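Local coordinates for protein glycosyltransferase (Streptomyces viridochromogenes, PDB 2IUY) that takes part in avilamycin A biosynthesis as a retaining family GT4 enzyme that binds UDP and probably transfers a sugar from a nucleotide donor, at residues Ala106-His111 and Gly122-Ser127; Arg189-Ala194 and Ser212-Ile217. All coordinates share one frame; numbering follows the deposited sequence.

Contact 1: residues Ala106-His111 and Gly122-Ser127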
loop_
_atom_site.group_PDB
_atom_site.type_symbol
_atom_site.label_atom_id
_atom_site.label_comp_id
_atom_site.label_asym_id
_atom_site.label_seq_id
_atom_site.Cartn_x
_atom_site.Cartn_y
_atom_site.Cartn_z
ATOM N N ALA A 106 -0.784 22.284 -11.179
ATOM C CA ALA A 106 -0.015 21.105 -11.615
ATOM C C ALA A 106 -0.828 19.833 -11.393
ATOM O O ALA A 106 -1.598 19.724 -10.433
ATOM C CB ALA A 106 1.340 21.009 -10.823
ATOM N N PHE A 107 -0.653 18.874 -12.290
ATOM C CA PHE A 107 -1.297 17.580 -12.138
ATOM C C PHE A 107 -0.221 16.480 -11.999
ATOM O O PHE A 107 0.707 16.377 -12.817
ATOM C CB PHE A 107 -2.254 17.286 -13.293
ATOM C CG PHE A 107 -3.000 16.012 -13.122
ATOM C CD1 PHE A 107 -4.154 15.956 -12.322
ATOM C CD2 PHE A 107 -2.541 14.840 -13.729
ATOM C CE1 PHE A 107 -4.839 14.743 -12.149
ATOM C CE2 PHE A 107 -3.230 13.632 -13.588
ATOM C CZ PHE A 107 -4.358 13.578 -12.780
ATOM N N ILE A 108 -0.346 15.696 -10.926
ATOM C CA ILE A 108 0.563 14.576 -10.662
ATOM C C ILE A 108 -0.237 13.356 -10.218
ATOM O O ILE A 108 -1.309 13.485 -9.603
ATOM C CB ILE A 108 1.679 14.960 -9.578
ATOM C CG1 ILE A 108 2.821 13.915 -9.563
ATOM C CG2 ILE A 108 1.060 15.231 -8.168
ATOM C CD1 ILE A 108 4.096 14.354 -8.780
ATOM N N SER A 109 0.281 12.166 -10.527
ATOM C CA SER A 109 -0.393 10.914 -10.069
ATOM C C SER A 109 0.563 10.019 -9.312
ATOM O O SER A 109 1.727 9.985 -9.640
ATOM C CB SER A 109 -0.970 10.116 -11.285
ATOM O OG SER A 109 -1.852 10.933 -12.063
ATOM N N SER A 110 0.060 9.253 -8.345
ATOM C CA SER A 110 0.769 8.045 -7.872
ATOM C C SER A 110 -0.017 6.861 -8.443
ATOM O O SER A 110 -1.186 6.661 -8.118
ATOM C CB SER A 110 0.780 7.920 -6.349
ATOM O OG SER A 110 1.552 8.909 -5.705
ATOM N N HIS A 111 0.636 6.088 -9.285
ATOM C CA HIS A 111 0.081 4.850 -9.808
ATOM C C HIS A 111 0.159 3.672 -8.848
ATOM O O HIS A 111 1.245 3.248 -8.458
ATOM C CB HIS A 111 0.733 4.484 -11.142
ATOM C CG HIS A 111 -0.157 3.634 -11.990
ATOM N ND1 HIS A 111 -1.489 3.943 -12.188
ATOM C CD2 HIS A 111 0.062 2.457 -12.626
ATOM C CE1 HIS A 111 -2.045 3.002 -12.929
ATOM N NE2 HIS A 111 -1.128 2.090 -13.205
ATOM N N GLY A 122 3.084 13.046 -16.004
ATOM C CA GLY A 122 3.120 13.442 -14.608
ATOM C C GLY A 122 2.824 12.274 -13.674
ATOM O O GLY A 122 2.555 12.491 -12.495
ATOM N N CYS A 123 2.905 11.041 -14.191
ATOM C CA CYS A 123 2.754 9.832 -13.365
ATOM C C CYS A 123 4.049 9.435 -12.617
ATOM O O CYS A 123 5.132 9.458 -13.194
ATOM C CB CYS A 123 2.272 8.621 -14.198
ATOM S SG CYS A 123 1.394 7.317 -13.200
ATOM N N THR A 124 3.906 9.030 -11.350
ATOM C CA THR A 124 4.996 8.419 -10.570
ATOM C C THR A 124 4.639 6.962 -10.272
ATOM O O THR A 124 3.455 6.600 -10.221
ATOM C CB THR A 124 5.236 9.128 -9.171
ATOM O OG1 THR A 124 4.149 8.812 -8.293
ATOM C CG2 THR A 124 5.355 10.640 -9.297
ATOM N N TYR A 125 5.655 6.141 -10.020
ATOM C CA TYR A 125 5.457 4.719 -9.783
ATOM C C TYR A 125 6.034 4.336 -8.437
ATOM O O TYR A 125 7.013 4.941 -7.999
ATOM C CB TYR A 125 6.082 3.912 -10.946
ATOM C CG TYR A 125 5.449 4.315 -12.275
ATOM C CD1 TYR A 125 4.348 3.630 -12.778
ATOM C CD2 TYR A 125 5.936 5.394 -13.014
ATOM C CE1 TYR A 125 3.738 3.993 -13.979
ATOM C CE2 TYR A 125 5.313 5.786 -14.227
ATOM C CZ TYR A 125 4.233 5.086 -14.695
ATOM O OH TYR A 125 3.625 5.450 -15.904
ATOM N N SER A 126 5.432 3.355 -7.751
ATOM C CA SER A 126 5.980 2.994 -6.422
ATOM C C SER A 126 7.210 2.088 -6.517
ATOM O O SER A 126 7.935 1.908 -5.523
ATOM C CB SER A 126 4.925 2.417 -5.457
ATOM O OG SER A 126 3.983 1.643 -6.151
ATOM N N SER A 127 7.458 1.522 -7.698
ATOM C CA SER A 127 8.649 0.695 -7.883
ATOM C C SER A 127 9.184 0.768 -9.315
ATOM O O SER A 127 8.469 1.120 -10.234
ATOM C CB SER A 127 8.378 -0.754 -7.448
ATOM O OG SER A 127 7.458 -1.411 -8.319
#

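Contact 2: residues Arg189-Ala194 and Ser212-Ile217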
loop_
_atom_site.group_PDB
_atom_site.type_symbol
_atom_site.label_atom_id
_atom_site.label_comp_id
_atom_site.label_asym_id
_atom_site.label_seq_id
_atom_site.Cartn_x
_atom_site.Cartn_y
_atom_site.Cartn_z
ATOM N N ARG A 189 4.389 -23.601 11.273
ATOM C CA ARG A 189 3.728 -22.476 11.920
ATOM C C ARG A 189 2.285 -22.278 11.554
ATOM O O ARG A 189 1.809 -22.760 10.529
ATOM C CB ARG A 189 4.492 -21.179 11.717
ATOM C CG ARG A 189 5.908 -21.248 12.143
ATOM C CD ARG A 189 6.237 -20.120 13.023
ATOM N NE ARG A 189 7.588 -20.286 13.544
ATOM C CZ ARG A 189 8.028 -19.724 14.658
ATOM N NH1 ARG A 189 7.212 -18.954 15.369
ATOM N NH2 ARG A 189 9.278 -19.940 15.061
ATOM N N ARG A 190 1.592 -21.547 12.423
ATOM C CA ARG A 190 0.271 -21.037 12.116
ATOM C C ARG A 190 0.379 -19.807 11.188
ATOM O O ARG A 190 1.360 -19.082 11.209
ATOM C CB ARG A 190 -0.479 -20.741 13.414
ATOM C CG ARG A 190 -0.570 -21.978 14.311
ATOM C CD ARG A 190 -1.266 -23.179 13.573
ATOM N NE ARG A 190 -0.863 -24.466 14.156
ATOM C CZ ARG A 190 -0.009 -25.341 13.606
ATOM N NH1 ARG A 190 0.540 -25.115 12.418
ATOM N NH2 ARG A 190 0.291 -26.472 14.248
ATOM N N LEU A 191 -0.606 -19.668 10.316
ATOM C CA LEU A 191 -0.780 -18.537 9.457
ATOM C C LEU A 191 -2.175 -17.952 9.708
ATOM O O LEU A 191 -3.204 -18.565 9.370
ATOM C CB LEU A 191 -0.641 -18.940 7.990
ATOM C CG LEU A 191 -0.876 -17.798 6.984
ATOM C CD1 LEU A 191 0.296 -16.842 6.981
ATOM C CD2 LEU A 191 -1.123 -18.373 5.584
ATOM N N VAL A 192 -2.181 -16.749 10.291
ATOM C CA VAL A 192 -3.365 -15.909 10.301
ATOM C C VAL A 192 -3.600 -15.281 8.921
ATOM O O VAL A 192 -2.707 -14.646 8.341
ATOM C CB VAL A 192 -3.254 -14.846 11.409
ATOM C CG1 VAL A 192 -4.434 -13.913 11.383
ATOM C CG2 VAL A 192 -3.177 -15.545 12.750
ATOM N N LEU A 193 -4.783 -15.543 8.378
ATOM C CA LEU A 193 -5.212 -14.975 7.130
ATOM C C LEU A 193 -6.151 -13.837 7.441
ATOM O O LEU A 193 -7.360 -14.055 7.678
ATOM C CB LEU A 193 -5.946 -15.998 6.272
ATOM C CG LEU A 193 -5.210 -16.998 5.410
ATOM C CD1 LEU A 193 -6.288 -17.895 4.814
ATOM C CD2 LEU A 193 -4.542 -16.274 4.301
ATOM N N ALA A 194 -5.574 -12.635 7.463
ATOM C CA ALA A 194 -6.289 -11.420 7.795
ATOM C C ALA A 194 -6.583 -10.529 6.566
ATOM O O ALA A 194 -5.754 -9.716 6.134
ATOM C CB ALA A 194 -5.529 -10.640 8.841
ATOM N N SER A 212 -5.051 -26.999 8.828
ATOM C CA SER A 212 -4.466 -27.084 10.160
ATOM C C SER A 212 -3.414 -25.991 10.350
ATOM O O SER A 212 -3.006 -25.678 11.460
ATOM C CB SER A 212 -3.888 -28.475 10.412
ATOM O OG SER A 212 -2.782 -28.746 9.555
ATOM N N THR A 213 -2.995 -25.395 9.248
ATOM C CA THR A 213 -2.056 -24.272 9.251
ATOM C C THR A 213 -2.766 -22.927 9.354
ATOM O O THR A 213 -2.362 -22.088 10.158
ATOM C CB THR A 213 -1.237 -24.324 7.988
ATOM O OG1 THR A 213 -0.451 -25.494 8.054
ATOM C CG2 THR A 213 -0.301 -23.061 7.786
ATOM N N VAL A 214 -3.823 -22.732 8.545
ATOM C CA VAL A 214 -4.411 -21.431 8.385
ATOM C C VAL A 214 -5.466 -21.123 9.442
ATOM O O VAL A 214 -6.223 -22.016 9.869
ATOM C CB VAL A 214 -4.932 -21.174 6.939
ATOM C CG1 VAL A 214 -3.815 -21.486 5.943
ATOM C CG2 VAL A 214 -6.224 -21.993 6.636
ATOM N N GLU A 215 -5.469 -19.864 9.901
ATOM C CA GLU A 215 -6.570 -19.352 10.695
ATOM C C GLU A 215 -7.105 -18.122 9.987
ATOM O O GLU A 215 -6.546 -17.027 10.136
ATOM C CB GLU A 215 -6.153 -19.016 12.141
ATOM C CG GLU A 215 -5.330 -20.118 12.818
ATOM C CD GLU A 215 -4.598 -19.658 14.093
ATOM O OE1 GLU A 215 -4.974 -18.587 14.664
ATOM O OE2 GLU A 215 -3.649 -20.382 14.515
ATOM N N PRO A 216 -8.193 -18.305 9.220
ATOM C CA PRO A 216 -8.811 -17.206 8.468
ATOM C C PRO A 216 -9.700 -16.397 9.392
ATOM O O PRO A 216 -10.613 -16.968 10.008
ATOM C CB PRO A 216 -9.657 -17.938 7.415
ATOM C CG PRO A 216 -9.373 -19.444 7.584
ATOM C CD PRO A 216 -8.904 -19.588 8.984
ATOM N N ILE A 217 -9.453 -15.098 9.490
ATOM C CA ILE A 217 -10.182 -14.252 10.439
ATOM C C ILE A 217 -11.037 -13.205 9.742
ATOM O O ILE A 217 -11.834 -12.523 10.363
ATOM C CB ILE A 217 -9.229 -13.653 11.512
ATOM C CG1 ILE A 217 -8.084 -12.856 10.884
ATOM C CG2 ILE A 217 -8.583 -14.760 12.327
ATOM C CD1 ILE A 217 -7.581 -11.766 11.812
HETATM O O HOH W 1 1.469 -25.221 9.961
#

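Contact 1: residues Ala106-His111 and Gly122-Ser127
Cys123 and His111 meet on one face of a parallel strand pair, while Thr124 and Ile108 meet on the other. The thiol is placed by a first torsion of -156°, which sets SG nearly anti to its own backbone N and carries it across to the neighbouring strand. There SG lies 3.6 Å from His111 CB, with Ser109 CB also in van der Waals contact. The sulfur is 4.9 Å from the centroid of the imidazole and 49° off the ring normal, an oblique sulfur-aromatic approach. Tyr125 comes to the same methylene: its CD1 is 4.1 Å from His111 CB, and the phenol ring is turned obliquely to it. The far end of the imidazole is held elsewhere, NE2 being hydrogen-bonded to Thr115 O.

The backbone ladder that sets this register has Ser109 N hydrogen-bonded to Gly122 O, Thr124 N to Ser109 O at 2.9 Å, and His111 N to Thr124 O, the last nearly straight at 171°. It joins strand 123-125 as an outermost strand to the six-stranded parallel sheet of the N-terminal Rossmann-like domain of a GT-B fold. The ten residues between the segments contain no helix, so this is not a classic beta-alpha-beta crossover.

On the opposite face Ile108 and Thr124 cross at a slant. Thr124 CG2 is 4.0 Å from Ile108 CD1, and Ile108 CG1 rests 3.3 Å from Gly122 O. Thr124 OG1 lies 3.0 Å from Ser109 O of the neighbouring strand. Helix 321-336 packs over this face, and its Tyr328 hydroxyl, together with His89 NE2, is hydrogen-bonded to Ser110 OG.

Contact 2: residues Arg189-Ala194 and Ser212-Ile217
Arg190 reaches over the residues leading into strand 214-216, touching Glu215 with the root of its side chain and Ser212 with the end. CB lies 3.4 Å from Glu215 OE2, and CG follows at 3.5 Å from the same oxygen. A turn at the second torsion (chi2 -57°) then bends the chain, and CD comes 3.7 Å from Ser212 O, with Thr213 O close by as well. From NE through CZ to NH1 the side chain stays beside Ser212 O, which sits 3.4 Å above one guanidinium face, offset toward its rim. At the edge of the group, in its plane, lies a water that donates to Arg189 O and is hydrogen-bonded to Thr213 OG1, 2.7 Å away, bridging the residues just before the two strands.

Past these residues the strands run parallel. Leu191 N, Glu215 N, Leu193 N and Ile217 N give the successive ladder bonds, to Thr213 O, Leu191 O, Glu215 O and Leu193 O in that order, Glu215 N to Leu191 O being short at 2.7 Å. This is the pairing within a beta-alpha-beta unit, with helix 200-210 as the crossover. Leu191, Leu193 and Val214 pack on one face; on the other, Val192 CG1 meets Ile217 CG1 at 3.8 Å.

Glu215 holds its carboxylate against the aliphatic part of Arg190; the carboxylate and guanidinium planes are 61° apart. Arg190 NE and Glu215 OE2 remain 5.0 Å apart, so the opposite charges form no salt bridge here; any attraction is probably weak and partly screened by solvent, while backbone bonds and apolar contacts join the strands.

Contacts 1 and 2 each add an outermost strand to one of the two six-stranded parallel sheets of the GT-B fold, both with strand order 3-2-1-4-5-6: contact 1 brings in the sixth strand of the first sheet, contact 2 the third of the second. They lie on opposite sides of the chain's centre, with centres 36 Å apart and nearest atoms about 19 Å apart. Each approaches the UDP site, empty in this model, at one end: the Ser126 side chain is about 9 Å from that of Thr256, and the Ala194 side chain about 7 Å from that of Arg225. Val220, another UDP-binding residue, follows Ile217 closely in the chain, their side chains about 3 Å apart. A MES molecule, probably from the crystallisation liquor, lies about 6 Å from the Ile217 side chain.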